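Local atomic coordinates of DNA polymerase III, beta chain (Streptococcus pneumoniae, PDB entry 2AWA), a protein that probably forms a ring-shaped head-to-tail homodimer around DNA that tethers DNA polymerases and other proteins to it and so makes replication processive. Residues Ile158-Phe163 and Thr376-Met381; Val281-Ser286 and Asp348-Leu353; Lys303-Ile306 and Val311-His314; Val358-Ile363 and Phe369-Ala374. One frame throughout, in Å; residues are numbered along the deposited sequence.

Contact 1 (Ile158-Phe163 and Thr376-Met381); sequences INETAF and TDEDFM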
loop_
_atom_site.group_PDB
_atom_site.type_symbol
_atom_site.label_atom_id
_atom_site.label_comp_id
_atom_site.label_asym_id
_atom_site.label_seq_id
_atom_site.Cartn_x
_atom_site.Cartn_y
_atom_site.Cartn_z
ATOM N N ILE B 158 -5.845 -2.030 -24.758
ATOM C CA ILE B 158 -6.195 -2.640 -23.502
ATOM C C ILE B 158 -6.697 -1.593 -22.538
ATOM O O ILE B 158 -7.757 -1.767 -21.977
ATOM C CB ILE B 158 -5.038 -3.456 -22.917
ATOM C CG1 ILE B 158 -4.770 -4.673 -23.805
ATOM C CG2 ILE B 158 -5.387 -3.946 -21.542
ATOM C CD1 ILE B 158 -3.413 -5.335 -23.598
ATOM N N ASN B 159 -5.991 -0.482 -22.375
ATOM C CA ASN B 159 -6.453 0.557 -21.435
ATOM C C ASN B 159 -7.742 1.243 -21.870
ATOM O O ASN B 159 -8.523 1.723 -21.022
ATOM C CB ASN B 159 -5.374 1.610 -21.197
ATOM C CG ASN B 159 -4.386 1.178 -20.180
ATOM O OD1 ASN B 159 -4.759 0.631 -19.134
ATOM N ND2 ASN B 159 -3.102 1.387 -20.475
ATOM N N GLU B 160 -7.959 1.301 -23.184
ATOM C CA GLU B 160 -9.200 1.853 -23.693
ATOM C C GLU B 160 -10.433 0.915 -23.642
ATOM O O GLU B 160 -11.541 1.398 -23.725
ATOM C CB GLU B 160 -8.985 2.392 -25.083
ATOM C CG GLU B 160 -8.208 3.703 -25.058
ATOM C CD GLU B 160 -7.739 4.158 -26.442
ATOM O OE1 GLU B 160 -7.758 3.324 -27.396
ATOM O OE2 GLU B 160 -7.357 5.355 -26.547
ATOM N N THR B 161 -10.264 -0.391 -23.439
ATOM C CA THR B 161 -11.423 -1.305 -23.543
ATOM C C THR B 161 -11.665 -2.306 -22.396
ATOM O O THR B 161 -12.806 -2.526 -22.011
ATOM C CB THR B 161 -11.393 -2.081 -24.892
ATOM O OG1 THR B 161 -10.241 -2.913 -24.936
ATOM C CG2 THR B 161 -11.316 -1.129 -26.036
ATOM N N ALA B 162 -10.616 -2.904 -21.849
ATOM C CA ALA B 162 -10.773 -3.996 -20.863
ATOM C C ALA B 162 -11.586 -3.649 -19.587
ATOM O O ALA B 162 -12.194 -4.510 -18.973
ATOM C CB ALA B 162 -9.418 -4.515 -20.482
ATOM N N PHE B 163 -11.597 -2.397 -19.179
ATOM C CA PHE B 163 -12.374 -2.025 -17.997
ATOM C C PHE B 163 -13.919 -2.149 -18.218
ATOM O O PHE B 163 -14.697 -2.235 -17.265
ATOM C CB PHE B 163 -12.001 -0.594 -17.584
ATOM C CG PHE B 163 -12.537 0.409 -18.494
ATOM C CD1 PHE B 163 -13.837 0.866 -18.339
ATOM C CD2 PHE B 163 -11.806 0.819 -19.584
ATOM C CE1 PHE B 163 -14.371 1.757 -19.229
ATOM C CE2 PHE B 163 -12.325 1.699 -20.473
ATOM C CZ PHE B 163 -13.604 2.179 -20.303
ATOM N N THR B 376 -10.362 15.053 -32.517
ATOM C CA THR B 376 -9.361 13.995 -32.706
ATOM C C THR B 376 -9.690 13.025 -33.853
ATOM O O THR B 376 -10.863 12.773 -34.154
ATOM C CB THR B 376 -9.189 13.189 -31.404
ATOM O OG1 THR B 376 -8.075 12.298 -31.520
ATOM C CG2 THR B 376 -10.436 12.380 -31.103
ATOM N N ASP B 377 -8.640 12.475 -34.473
ATOM C CA ASP B 377 -8.777 11.449 -35.534
ATOM C C ASP B 377 -9.256 10.092 -34.986
ATOM O O ASP B 377 -9.850 9.294 -35.707
ATOM C CB ASP B 377 -7.446 11.261 -36.277
ATOM N N GLU B 378 -9.014 9.860 -33.700
ATOM C CA GLU B 378 -9.217 8.554 -33.063
ATOM C C GLU B 378 -10.644 8.007 -33.150
ATOM O O GLU B 378 -11.594 8.721 -32.846
ATOM C CB GLU B 378 -8.814 8.655 -31.594
ATOM C CG GLU B 378 -8.522 7.319 -30.961
ATOM C CD GLU B 378 -7.922 7.451 -29.585
ATOM O OE1 GLU B 378 -8.205 8.473 -28.915
ATOM O OE2 GLU B 378 -7.171 6.533 -29.180
ATOM N N ASP B 379 -10.778 6.741 -33.547
ATOM C CA ASP B 379 -12.083 6.073 -33.629
ATOM C C ASP B 379 -12.357 5.302 -32.326
ATOM O O ASP B 379 -12.395 4.065 -32.276
ATOM C CB ASP B 379 -12.140 5.153 -34.850
ATOM C CG ASP B 379 -13.557 4.742 -35.206
ATOM O OD1 ASP B 379 -14.436 4.753 -34.309
ATOM O OD2 ASP B 379 -13.796 4.412 -36.383
ATOM N N PHE B 380 -12.530 6.079 -31.265
ATOM C CA PHE B 380 -12.645 5.563 -29.912
ATOM C C PHE B 380 -13.973 6.051 -29.372
ATOM O O PHE B 380 -14.177 7.246 -29.202
ATOM C CB PHE B 380 -11.457 6.022 -29.052
ATOM C CG PHE B 380 -11.548 5.618 -27.601
ATOM C CD1 PHE B 380 -12.172 4.426 -27.219
ATOM C CD2 PHE B 380 -11.001 6.436 -26.608
ATOM C CE1 PHE B 380 -12.263 4.074 -25.887
ATOM C CE2 PHE B 380 -11.075 6.076 -25.278
ATOM C CZ PHE B 380 -11.712 4.894 -24.912
HETATM N N MSE B 381 -14.855 5.090 -29.115
HETATM C CA MSE B 381 -16.285 5.286 -28.917
HETATM C C MSE B 381 -16.741 4.537 -27.646
HETATM O O MSE B 381 -16.396 3.384 -27.445
HETATM C CB MSE B 381 -16.981 4.699 -30.151
HETATM C CG MSE B 381 -18.434 4.233 -29.972
HETATM SE SE MSE B 381 -19.613 5.768 -29.868
HETATM C CE MSE B 381 -19.423 6.476 -31.795
#
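Glu160 lays the aliphatic part of its side chain on the ring of Phe380. The CH-pi contact is made by Glu160 CG, 3.9 Å from the centroid of the Phe380 ring and 23° off its normal, so the methylene sits over the face but displaced to the rim. Glu160 CB adds to this at Phe380 CZ, 3.7 Å away, and the carboxylate continues the stack with its plane 22° from that of the ring. Phe380 CG lies opposite its own backbone N (chi1 176°), which sends the flat ring out of the strand toward the helix. The packing joins the C-terminal part of helix 151-161, in the central domain, to strand 379-384 of the C-terminal domain, where the sheets of the two domains run together through strand 196-203. A long glutamate suits this boundary, aliphatic at its base and polar at its tip.

The carboxylate ends approach from opposite directions: Glu160 OE2 and Glu378 OE2 are 2.9 Å apart, two acceptors with carboxylate planes steeply turned against each other. Such closeness would tend to raise the proton affinity of the pair. Lys200 probably eases it, through a salt bridge to Glu160 OE1 and a weak, long ion pair to Glu378 OE2.

Contact 2 (Val281-Ser286 and Asp348-Leu353); sequences VNLRQS and DSLKAL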
loop_
_atom_site.group_PDB
_atom_site.type_symbol
_atom_site.label_atom_id
_atom_site.label_comp_id
_atom_site.label_asym_id
_atom_site.label_seq_id
_atom_site.Cartn_x
_atom_site.Cartn_y
_atom_site.Cartn_z
ATOM N N VAL B 281 -10.843 16.376 -17.316
ATOM C CA VAL B 281 -10.396 16.380 -15.929
ATOM C C VAL B 281 -11.448 16.988 -15.026
ATOM O O VAL B 281 -11.788 16.406 -14.005
ATOM C CB VAL B 281 -9.060 17.107 -15.748
ATOM C CG1 VAL B 281 -8.723 17.219 -14.298
ATOM C CG2 VAL B 281 -7.939 16.346 -16.471
ATOM N N ASN B 282 -11.972 18.148 -15.402
ATOM C CA ASN B 282 -12.959 18.844 -14.577
ATOM C C ASN B 282 -14.193 18.021 -14.403
ATOM O O ASN B 282 -14.742 17.978 -13.329
ATOM C CB ASN B 282 -13.358 20.183 -15.186
ATOM C CG ASN B 282 -12.262 21.202 -15.104
ATOM O OD1 ASN B 282 -11.204 20.953 -14.499
ATOM N ND2 ASN B 282 -12.490 22.367 -15.721
ATOM N N LEU B 283 -14.641 17.364 -15.465
ATOM C CA LEU B 283 -15.794 16.501 -15.348
ATOM C C LEU B 283 -15.477 15.328 -14.416
ATOM O O LEU B 283 -16.252 15.018 -13.533
ATOM C CB LEU B 283 -16.260 16.037 -16.721
ATOM C CG LEU B 283 -17.543 15.197 -16.748
ATOM C CD1 LEU B 283 -18.716 15.778 -15.903
ATOM C CD2 LEU B 283 -17.944 15.010 -18.175
ATOM N N ARG B 284 -14.321 14.702 -14.570
ATOM C CA ARG B 284 -13.964 13.611 -13.676
ATOM C C ARG B 284 -14.046 14.055 -12.223
ATOM O O ARG B 284 -14.586 13.350 -11.383
ATOM C CB ARG B 284 -12.565 13.061 -13.955
ATOM C CG ARG B 284 -12.336 11.676 -13.328
ATOM C CD ARG B 284 -10.921 11.174 -13.518
ATOM N NE ARG B 284 -9.991 11.959 -12.717
ATOM C CZ ARG B 284 -9.144 12.887 -13.176
ATOM N NH1 ARG B 284 -9.047 13.179 -14.471
ATOM N NH2 ARG B 284 -8.365 13.531 -12.314
ATOM N N GLN B 285 -13.525 15.225 -11.916
ATOM C CA GLN B 285 -13.510 15.662 -10.527
ATOM C C GLN B 285 -14.917 15.934 -10.033
ATOM O O GLN B 285 -15.213 15.704 -8.867
ATOM C CB GLN B 285 -12.606 16.868 -10.356
ATOM C CG GLN B 285 -11.131 16.519 -10.624
ATOM C CD GLN B 285 -10.235 17.726 -10.784
ATOM O OE1 GLN B 285 -10.695 18.854 -10.926
ATOM N NE2 GLN B 285 -8.938 17.485 -10.774
ATOM N N SER B 286 -15.794 16.383 -10.924
ATOM C CA SER B 286 -17.199 16.597 -10.564
ATOM C C SER B 286 -17.928 15.299 -10.279
ATOM O O SER B 286 -18.734 15.235 -9.367
ATOM C CB SER B 286 -17.935 17.339 -11.672
ATOM O OG SER B 286 -17.568 18.697 -11.663
ATOM N N ASP B 348 -14.917 5.955 -15.325
ATOM C CA ASP B 348 -14.116 4.937 -15.990
ATOM C C ASP B 348 -13.853 5.404 -17.411
ATOM O O ASP B 348 -12.701 5.417 -17.858
ATOM C CB ASP B 348 -14.833 3.581 -16.032
ATOM C CG ASP B 348 -14.856 2.865 -14.682
ATOM O OD1 ASP B 348 -14.063 3.221 -13.787
ATOM O OD2 ASP B 348 -15.672 1.916 -14.524
ATOM N N SER B 349 -14.930 5.807 -18.086
ATOM C CA SER B 349 -14.882 6.287 -19.458
ATOM C C SER B 349 -13.923 7.451 -19.604
ATOM O O SER B 349 -13.165 7.537 -20.589
ATOM C CB SER B 349 -16.268 6.736 -19.941
ATOM O OG SER B 349 -17.219 5.680 -19.950
ATOM N N LEU B 350 -13.953 8.348 -18.617
ATOM C CA LEU B 350 -13.124 9.535 -18.673
ATOM C C LEU B 350 -11.666 9.166 -18.470
ATOM O O LEU B 350 -10.823 9.539 -19.285
ATOM C CB LEU B 350 -13.610 10.582 -17.678
ATOM C CG LEU B 350 -14.963 11.175 -18.104
ATOM C CD1 LEU B 350 -15.561 11.988 -16.975
ATOM C CD2 LEU B 350 -14.848 12.043 -19.376
ATOM N N LYS B 351 -11.379 8.399 -17.420
ATOM C CA LYS B 351 -10.022 7.894 -17.175
ATOM C C LYS B 351 -9.459 7.187 -18.399
ATOM O O LYS B 351 -8.259 7.111 -18.563
ATOM C CB LYS B 351 -9.985 6.929 -15.983
ATOM C CG LYS B 351 -10.099 7.605 -14.603
ATOM C CD LYS B 351 -9.910 6.592 -13.446
ATOM C CE LYS B 351 -9.199 7.212 -12.202
ATOM N NZ LYS B 351 -10.090 8.057 -11.309
ATOM N N ALA B 352 -10.319 6.671 -19.263
ATOM C CA ALA B 352 -9.834 5.973 -20.456
ATOM C C ALA B 352 -9.387 6.912 -21.562
ATOM O O ALA B 352 -8.706 6.482 -22.470
ATOM C CB ALA B 352 -10.893 5.023 -20.983
ATOM N N LEU B 353 -9.764 8.182 -21.500
ATOM C CA LEU B 353 -9.427 9.117 -22.567
ATOM C C LEU B 353 -8.033 9.690 -22.364
ATOM O O LEU B 353 -7.596 9.866 -21.219
ATOM C CB LEU B 353 -10.434 10.259 -22.638
ATOM C CG LEU B 353 -11.897 9.838 -22.796
ATOM C CD1 LEU B 353 -12.801 10.975 -22.361
ATOM C CD2 LEU B 353 -12.194 9.409 -24.213
#
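Leu350 pushes its CD1 methyl against helix 280-294 between Leu283 and Arg284. The apolar part of the contact centres on this one methyl: Leu350 CD1 is 3.8 Å from Leu283 CG and equally 3.8 Å from the backbone Arg284 N, so it beds on the helix surface as well as on a side chain. The two leucine side chains meet at about a right angle. Beneath them lies the sheet, with Leu283 resting on Ile360 and Leu350 on Val358, and branched apolar residues are what such a buried layer calls for.

The polar part lies farther out. Here two long, flexible chains cross, Arg284 CD touching Lys351 CG at 3.8 Å. The lysine bends at its third and fourth torsions (chi4 79°), which brings Lys351 NZ to 4.1 Å from Arg284 NE. These like charges would repel mildly, but Glu288 OE2 probably offsets them, since it has a weak, long ion pair with each. Arginine and lysine fit this outer position because their methylenes pack while their ends can reach water.

Two helices packed side by side against beta sheets recur in each domain of this family, where the helices line the central hole for DNA and the sheets form the outside of the ring.

Contact 3 (Lys303-Ile306 and Val311-His314); sequences KLEI and VSAH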
loop_
_atom_site.group_PDB
_atom_site.type_symbol
_atom_site.label_atom_id
_atom_site.label_comp_id
_atom_site.label_asym_id
_atom_site.label_seq_id
_atom_site.Cartn_x
_atom_site.Cartn_y
_atom_site.Cartn_z
ATOM N N LYS B 303 -27.478 12.729 -11.107
ATOM C CA LYS B 303 -28.474 13.258 -12.003
ATOM C C LYS B 303 -27.868 14.481 -12.641
ATOM O O LYS B 303 -27.510 15.426 -11.945
ATOM C CB LYS B 303 -29.741 13.627 -11.226
ATOM C CG LYS B 303 -30.772 14.467 -12.010
ATOM C CD LYS B 303 -32.238 14.181 -11.607
ATOM C CE LYS B 303 -32.621 14.643 -10.217
ATOM N NZ LYS B 303 -32.550 16.119 -10.033
ATOM N N LEU B 304 -27.707 14.439 -13.961
ATOM C CA LEU B 304 -27.317 15.615 -14.715
ATOM C C LEU B 304 -28.578 16.322 -15.116
ATOM O O LEU B 304 -29.498 15.693 -15.651
ATOM C CB LEU B 304 -26.532 15.266 -15.980
ATOM C CG LEU B 304 -25.022 15.197 -15.880
ATOM C CD1 LEU B 304 -24.424 15.147 -17.271
ATOM C CD2 LEU B 304 -24.490 16.393 -15.120
ATOM N N GLU B 305 -28.622 17.621 -14.839
ATOM C CA GLU B 305 -29.690 18.475 -15.312
ATOM C C GLU B 305 -29.114 19.481 -16.309
ATOM O O GLU B 305 -28.144 20.157 -16.028
ATOM C CB GLU B 305 -30.348 19.182 -14.127
ATOM C CG GLU B 305 -31.701 19.809 -14.434
ATOM C CD GLU B 305 -32.015 20.966 -13.496
ATOM O OE1 GLU B 305 -31.729 20.841 -12.282
ATOM O OE2 GLU B 305 -32.534 22.004 -13.969
ATOM N N ILE B 306 -29.703 19.555 -17.487
ATOM C CA ILE B 306 -29.243 20.481 -18.511
ATOM C C ILE B 306 -30.383 21.419 -18.933
ATOM O O ILE B 306 -31.251 21.015 -19.688
ATOM C CB ILE B 306 -28.717 19.694 -19.732
ATOM C CG1 ILE B 306 -27.676 18.653 -19.287
ATOM C CG2 ILE B 306 -28.113 20.641 -20.773
ATOM C CD1 ILE B 306 -27.695 17.411 -20.101
ATOM N N VAL B 311 -25.429 23.293 -17.050
ATOM C CA VAL B 311 -25.327 21.882 -16.752
ATOM C C VAL B 311 -25.043 21.767 -15.269
ATOM O O VAL B 311 -24.174 22.484 -14.738
ATOM C CB VAL B 311 -24.176 21.242 -17.552
ATOM C CG1 VAL B 311 -23.940 19.820 -17.117
ATOM C CG2 VAL B 311 -24.461 21.324 -19.052
ATOM N N SER B 312 -25.774 20.893 -14.587
ATOM C CA SER B 312 -25.581 20.755 -13.148
ATOM C C SER B 312 -25.752 19.323 -12.709
ATOM O O SER B 312 -26.494 18.567 -13.342
ATOM C CB SER B 312 -26.546 21.649 -12.406
ATOM O OG SER B 312 -27.839 21.380 -12.853
ATOM N N ALA B 313 -25.039 18.959 -11.643
ATOM C CA ALA B 313 -25.079 17.611 -11.060
ATOM C C ALA B 313 -25.736 17.634 -9.689
ATOM O O ALA B 313 -25.457 18.528 -8.852
ATOM C CB ALA B 313 -23.686 17.041 -10.946
ATOM N N HIS B 314 -26.583 16.626 -9.458
ATOM C CA HIS B 314 -27.337 16.499 -8.224
ATOM C C HIS B 314 -27.361 15.072 -7.703
ATOM O O HIS B 314 -27.638 14.126 -8.443
ATOM C CB HIS B 314 -28.757 16.994 -8.421
ATOM C CG HIS B 314 -28.838 18.309 -9.132
ATOM N ND1 HIS B 314 -29.092 19.493 -8.476
ATOM C CD2 HIS B 314 -28.698 18.623 -10.446
ATOM C CE1 HIS B 314 -29.104 20.481 -9.352
ATOM N NE2 HIS B 314 -28.859 19.983 -10.552
#
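Leu304, Ile306, Val311 and Ala313 make the packed side of this antiparallel hairpin, and Lys303, Glu305, Ser312 and His314 the more open one. On the buried face, Ile306 and Val311 run side by side, Ile306 CG2 lying 4.1 Å from Val311 CG2. Leu304 CD2 reaches diagonally to Val311 CG1 at 4.0 Å. Beta-branched residues suit extended backbone, and the small Ala313 leaves Leu304 room opposite it. Strand 274-279 of the neighbouring sheet closes over this face, with Ile276 against both Ile306 and Val311.

Between the faces the backbones are joined by paired bonds at Lys303-His314 and Glu305-Ser312. Glu305 N to Ser312 O is the straightest, 2.8 Å with an angle of 174° at the hydrogen.

The other face is polar and more open to solvent. The His314 ring presents its CD2 edge to Lys303 O, 3.7 Å away and near the ring plane. Its far nitrogen, His314 NE2, is bonded to Ser312 OG at 2.9 Å, either being able to donate; chi1 of the serine, 53°, brings the hydroxyl within reach. Glu305 OE1 comes to 3.5 Å of His314 NE2, but at an angle too poor for a bond.

The neighbouring carboxylate could nonetheless stabilise a protonated His314, with the serine then acting as acceptor, whereas Lys303 close by would oppose that charge.

Contact 4 (Val358-Ile363 and Phe369-Ala374); sequences VTISFI and FTLVPA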
loop_
_atom_site.group_PDB
_atom_site.type_symbol
_atom_site.label_atom_id
_atom_site.label_comp_id
_atom_site.label_asym_id
_atom_site.label_seq_id
_atom_site.Cartn_x
_atom_site.Cartn_y
_atom_site.Cartn_z
ATOM N N VAL B 358 -13.917 16.154 -24.011
ATOM C CA VAL B 358 -14.787 15.020 -24.300
ATOM C C VAL B 358 -16.144 15.508 -24.782
ATOM O O VAL B 358 -16.757 16.386 -24.176
ATOM C CB VAL B 358 -14.966 14.081 -23.073
ATOM C CG1 VAL B 358 -15.627 14.800 -21.889
ATOM C CG2 VAL B 358 -15.769 12.835 -23.447
ATOM N N THR B 359 -16.598 14.947 -25.893
ATOM C CA THR B 359 -17.944 15.220 -26.351
ATOM C C THR B 359 -18.875 14.079 -25.990
ATOM O O THR B 359 -18.670 12.961 -26.431
ATOM C CB THR B 359 -17.963 15.445 -27.831
ATOM O OG1 THR B 359 -17.238 16.645 -28.094
ATOM C CG2 THR B 359 -19.386 15.605 -28.323
ATOM N N ILE B 360 -19.897 14.383 -25.197
ATOM C CA ILE B 360 -20.930 13.417 -24.826
ATOM C C ILE B 360 -22.237 13.743 -25.532
ATOM O O ILE B 360 -22.686 14.868 -25.505
ATOM C CB ILE B 360 -21.194 13.425 -23.306
ATOM C CG1 ILE B 360 -19.882 13.329 -22.529
ATOM C CG2 ILE B 360 -22.106 12.275 -22.922
ATOM C CD1 ILE B 360 -20.063 13.389 -20.997
ATOM N N SER B 361 -22.858 12.742 -26.137
ATOM C CA SER B 361 -24.050 12.949 -26.941
ATOM C C SER B 361 -25.188 12.080 -26.436
ATOM O O SER B 361 -24.982 10.907 -26.122
ATOM C CB SER B 361 -23.746 12.624 -28.396
ATOM O OG SER B 361 -22.592 13.311 -28.814
ATOM N N PHE B 362 -26.388 12.650 -26.394
ATOM C CA PHE B 362 -27.516 12.032 -25.719
ATOM C C PHE B 362 -28.714 11.917 -26.636
ATOM O O PHE B 362 -28.808 12.617 -27.638
ATOM C CB PHE B 362 -27.979 12.897 -24.550
ATOM C CG PHE B 362 -26.970 13.103 -23.481
ATOM C CD1 PHE B 362 -26.796 12.168 -22.489
ATOM C CD2 PHE B 362 -26.255 14.279 -23.407
ATOM C CE1 PHE B 362 -25.900 12.392 -21.455
ATOM C CE2 PHE B 362 -25.365 14.498 -22.391
ATOM C CZ PHE B 362 -25.185 13.550 -21.416
ATOM N N ILE B 363 -29.647 11.053 -26.256
ATOM C CA ILE B 363 -30.924 10.930 -26.944
ATOM C C ILE B 363 -32.081 11.305 -26.027
ATOM O O ILE B 363 -32.895 12.164 -26.354
ATOM C CB ILE B 363 -31.151 9.511 -27.441
ATOM C CG1 ILE B 363 -29.970 9.087 -28.327
ATOM C CG2 ILE B 363 -32.507 9.427 -28.153
ATOM C CD1 ILE B 363 -30.320 8.181 -29.508
ATOM N N PHE B 369 -26.195 6.804 -23.878
ATOM C CA PHE B 369 -25.530 7.952 -24.474
ATOM C C PHE B 369 -24.070 7.655 -24.882
ATOM O O PHE B 369 -23.488 6.701 -24.401
ATOM C CB PHE B 369 -25.664 9.169 -23.559
ATOM C CG PHE B 369 -25.065 9.014 -22.205
ATOM C CD1 PHE B 369 -23.753 9.403 -21.964
ATOM C CD2 PHE B 369 -25.838 8.587 -21.130
ATOM C CE1 PHE B 369 -23.197 9.315 -20.658
ATOM C CE2 PHE B 369 -25.288 8.497 -19.818
ATOM C CZ PHE B 369 -23.978 8.858 -19.592
ATOM N N THR B 370 -23.498 8.440 -25.798
ATOM C CA THR B 370 -22.128 8.165 -26.276
ATOM C C THR B 370 -21.106 9.176 -25.753
ATOM O O THR B 370 -21.457 10.307 -25.487
ATOM C CB THR B 370 -22.041 8.177 -27.805
ATOM O OG1 THR B 370 -22.432 9.458 -28.294
ATOM C CG2 THR B 370 -22.934 7.134 -28.400
ATOM N N LEU B 371 -19.846 8.758 -25.621
ATOM C CA LEU B 371 -18.748 9.669 -25.294
ATOM C C LEU B 371 -17.575 9.410 -26.221
ATOM O O LEU B 371 -17.123 8.267 -26.320
ATOM C CB LEU B 371 -18.215 9.453 -23.886
ATOM C CG LEU B 371 -19.071 9.491 -22.641
ATOM C CD1 LEU B 371 -19.822 8.173 -22.438
ATOM C CD2 LEU B 371 -18.144 9.754 -21.489
ATOM N N VAL B 372 -17.052 10.473 -26.830
ATOM C CA VAL B 372 -15.849 10.408 -27.675
ATOM C C VAL B 372 -14.854 11.484 -27.254
ATOM O O VAL B 372 -15.245 12.505 -26.686
ATOM C CB VAL B 372 -16.163 10.623 -29.191
ATOM C CG1 VAL B 372 -17.174 9.599 -29.691
ATOM C CG2 VAL B 372 -16.685 12.019 -29.439
ATOM N N PRO B 373 -13.567 11.261 -27.531
ATOM C CA PRO B 373 -12.630 12.354 -27.366
ATOM C C PRO B 373 -12.895 13.426 -28.405
ATOM O O PRO B 373 -13.111 13.121 -29.586
ATOM C CB PRO B 373 -11.256 11.704 -27.566
ATOM C CG PRO B 373 -11.506 10.421 -28.239
ATOM C CD PRO B 373 -12.918 10.019 -27.969
ATOM N N ALA B 374 -12.895 14.674 -27.947
ATOM C CA ALA B 374 -13.198 15.812 -28.808
ATOM C C ALA B 374 -11.968 16.259 -29.586
ATOM O O ALA B 374 -10.839 16.241 -29.065
ATOM C CB ALA B 374 -13.747 16.961 -27.985
#
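Strands 358-362 and 369-373 run antiparallel, their axes 4.6 Å apart, and two hydrogen-bonded pairs, Thr359-Val372 and Ser361-Thr370, hold them together. Ser361 N to Thr370 O and Thr370 N to Ser361 O are both 2.9 Å. Pro373 faces Val358 as a non-hydrogen-bonded pair, so a residue without an N-H costs the pairing with strand 357-362 nothing.

The two strands form a beta hairpin within the continuous sheet that spans the central and C-terminal domains: strand 274-279 flanks it beside 357-362, and strand 379-384 beside 369-373. Ile360 and Leu371 lie on its apolar face, their side chains alongside each other with Ile360 CG1 3.9 Å from Leu371 CG, beneath the helices of the domain.

Toward the turn, Phe369 turns its CG between its backbone N and carbonyl carbon (chi1 61°), bringing the ring next to Ile360 and Phe362. Ile360 CG2 meets Phe369 CD1 at 3.4 Å, while Phe362 CE1 stands 3.5 Å above the plane of the Phe369 ring, toward its rim; the two ring planes are 45° apart. Phe341 meets Phe369 edge-to-face. On the reverse side Ser361 CB touches Thr370 OG1 at 3.4 Å, and Thr359 OG1 is hydrogen-bonded to Thr277 OG1.

Contacts 2, 3 and 4 lie wholly in the C-terminal domain and open in that order, contact 3 falling between the two helices of contact 2. Contact 1 spans them all, joining central and C-terminal domains. Centres of contacts 1, 2 and 4 are about 12 to 14 Å apart, and all three touch: Phe380 packs on Leu353, Leu353 on Val358 and Pro373. Contacts 1 and 4 share a sheet through neighbouring strands 369-373 and 379-384, on which the helices of contact 2 rest. Contact 3, in a second sheet, stands apart, about 26 Å from contact 1 between centres. Contacts 1, 2 and 4 thus form one packed region across the domain junction, consistent with a rigid arc of the ring.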